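Local coordinates for protein phosphodiesterase (Pseudomonas aeruginosa, PDB 4G75) that acts as a colicin M-like bacteriocin, a magnesium-binding phosphodiesterase that probably kills related bacteria by degrading peptidoglycan lipid precursors, at residues 98-103 with 134-139. Numbering follows the deposited sequence. Where two conformers were deposited one is given.
Sequences NQFSLG and IDTFNG
The amides of Q99 and N138 are joined through one water molecule, which donates to Q99 OE1 at 2.9 Å and accepts from N138 ND2 at 3.3 Å. The two amide groups, their planes 38° apart, make no direct bond; instead, the N138 carboxamide lies against the aliphatic start of Q99, with N138 CG 3.5 Å from Q99 CB. N138 reaches the helix because its CG is anti to the backbone N (chi1 -176°). Outside partners add to this: Q99 NE2 donates to D104 O and D4 OD2, N138 ND2 bonds weakly to D4 O, and N138 N bonds to D96 OD2. T136 lays its methyl over one face of the F100 ring, CG2 standing 3.7 Å from the centroid and displaced toward the rim, a CH-pi contact. T136 OG1 is turned instead to D135 OD1, a 2.8 Å hydrogen bond that meets the carboxylate from above its plane. F137 O, near F100 CD1, is buried without a polar partner; the F137 side chain points away, packing on helix 143-153 about 6 Å from that of magnesium-site V211. The last turns of helix 81-102 thus meet the loop through apolar contact and a water bridge, without direct hydrogen bonds between the two segments.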
loop_
_atom_site.group_PDB
_atom_site.type_symbol
_atom_site.label_atom_id
_atom_site.label_comp_id
_atom_site.label_asym_id
_atom_site.label_seq_id
_atom_site.Cartn_x
_atom_site.Cartn_y
_atom_site.Cartn_z
ATOM N N ASN A 98 -10.971 2.321 5.339
ATOM C CA ASN A 98 -11.726 1.963 6.539
ATOM C C ASN A 98 -10.792 1.714 7.716
ATOM O O ASN A 98 -11.083 2.091 8.857
ATOM C CB ASN A 98 -12.611 0.737 6.289
ATOM C CG ASN A 98 -13.799 1.063 5.400
ATOM O OD1 ASN A 98 -14.143 2.232 5.220
ATOM N ND2 ASN A 98 -14.433 0.038 4.848
ATOM N N GLN A 99 -9.659 1.082 7.442
ATOM C CA GLN A 99 -8.669 0.880 8.490
ATOM C C GLN A 99 -8.105 2.197 8.999
ATOM O O GLN A 99 -7.973 2.386 10.206
ATOM C CB GLN A 99 -7.533 -0.024 8.018
ATOM C CG GLN A 99 -7.932 -1.482 7.918
ATOM C CD GLN A 99 -6.788 -2.411 8.213
ATOM O OE1 GLN A 99 -5.896 -2.614 7.381
ATOM N NE2 GLN A 99 -6.796 -2.984 9.413
ATOM N N PHE A 100 -7.769 3.104 8.084
ATOM C CA PHE A 100 -7.149 4.367 8.487
ATOM C C PHE A 100 -8.122 5.304 9.194
ATOM O O PHE A 100 -7.826 5.843 10.263
ATOM C CB PHE A 100 -6.539 5.116 7.288
ATOM C CG PHE A 100 -6.104 6.520 7.624
ATOM C CD1 PHE A 100 -4.926 6.741 8.313
ATOM C CD2 PHE A 100 -6.895 7.614 7.289
ATOM C CE1 PHE A 100 -4.526 8.026 8.640
ATOM C CE2 PHE A 100 -6.502 8.902 7.620
ATOM C CZ PHE A 100 -5.313 9.107 8.294
ATOM N N SER A 101 -9.285 5.491 8.588
ATOM C CA SER A 101 -10.250 6.480 9.059
ATOM C C SER A 101 -11.069 5.993 10.248
ATOM O O SER A 101 -11.362 6.758 11.164
ATOM C CB SER A 101 -11.186 6.873 7.918
ATOM O OG SER A 101 -12.297 7.602 8.402
ATOM N N LEU A 102 -11.447 4.721 10.226
ATOM C CA LEU A 102 -12.331 4.190 11.257
ATOM C C LEU A 102 -11.637 3.287 12.267
ATOM O O LEU A 102 -12.226 2.932 13.283
ATOM C CB LEU A 102 -13.493 3.426 10.614
ATOM C CG LEU A 102 -14.326 4.126 9.540
ATOM C CD1 LEU A 102 -15.380 3.172 8.986
ATOM C CD2 LEU A 102 -14.968 5.394 10.093
ATOM N N GLY A 103 -10.395 2.903 11.989
ATOM C CA GLY A 103 -9.698 1.950 12.834
ATOM C C GLY A 103 -10.293 0.552 12.791
ATOM O O GLY A 103 -10.149 -0.225 13.742
ATOM N N ILE A 134 -11.229 9.563 0.107
ATOM C CA ILE A 134 -10.153 8.588 0.274
ATOM C C ILE A 134 -8.826 9.224 -0.144
ATOM O O ILE A 134 -8.484 9.239 -1.327
ATOM C CB ILE A 134 -10.421 7.314 -0.543
ATOM C CG1 ILE A 134 -11.781 6.720 -0.159
ATOM C CG2 ILE A 134 -9.318 6.293 -0.323
ATOM C CD1 ILE A 134 -12.173 5.506 -0.998
ATOM N N ASP A 135 -8.079 9.750 0.827
ATOM C CA ASP A 135 -6.917 10.582 0.525
ATOM C C ASP A 135 -5.654 10.229 1.308
ATOM O O ASP A 135 -4.619 10.882 1.155
ATOM C CB ASP A 135 -7.251 12.069 0.720
ATOM C CG ASP A 135 -7.575 12.419 2.163
ATOM O OD1 ASP A 135 -7.524 11.531 3.034
ATOM O OD2 ASP A 135 -7.888 13.595 2.430
ATOM N N THR A 136 -5.737 9.191 2.131
ATOM C CA THR A 136 -4.641 8.836 3.022
ATOM C C THR A 136 -4.597 7.322 3.183
ATOM O O THR A 136 -5.642 6.686 3.366
ATOM C CB THR A 136 -4.842 9.464 4.404
ATOM O OG1 THR A 136 -5.065 10.871 4.252
ATOM C CG2 THR A 136 -3.618 9.241 5.291
ATOM N N PHE A 137 -3.399 6.751 3.103
ATOM C CA PHE A 137 -3.228 5.301 3.246
ATOM C C PHE A 137 -3.125 4.883 4.708
ATOM O O PHE A 137 -2.618 5.630 5.551
ATOM C CB PHE A 137 -1.954 4.832 2.536
ATOM C CG PHE A 137 -1.992 4.972 1.037
ATOM C CD1 PHE A 137 -2.863 4.214 0.277
ATOM C CD2 PHE A 137 -1.107 5.826 0.384
ATOM C CE1 PHE A 137 -2.880 4.333 -1.109
ATOM C CE2 PHE A 137 -1.119 5.939 -0.990
ATOM C CZ PHE A 137 -2.003 5.192 -1.735
ATOM N N ASN A 138 -3.572 3.664 4.997
ATOM C CA ASN A 138 -3.400 3.079 6.325
ATOM C C ASN A 138 -1.973 2.642 6.657
ATOM O O ASN A 138 -1.538 2.732 7.816
ATOM C CB ASN A 138 -4.328 1.877 6.497
ATOM C CG ASN A 138 -4.265 1.297 7.896
ATOM O OD1 ASN A 138 -4.601 1.970 8.871
ATOM N ND2 ASN A 138 -3.824 0.050 8.005
ATOM N N GLY A 139 -1.259 2.144 5.651
ATOM C CA GLY A 139 0.067 1.578 5.853
ATOM C C GLY A 139 0.020 0.123 6.297
ATOM O O GLY A 139 0.946 -0.370 6.945
HETATM O O HOH W 1 -4.344 -1.606 5.209
#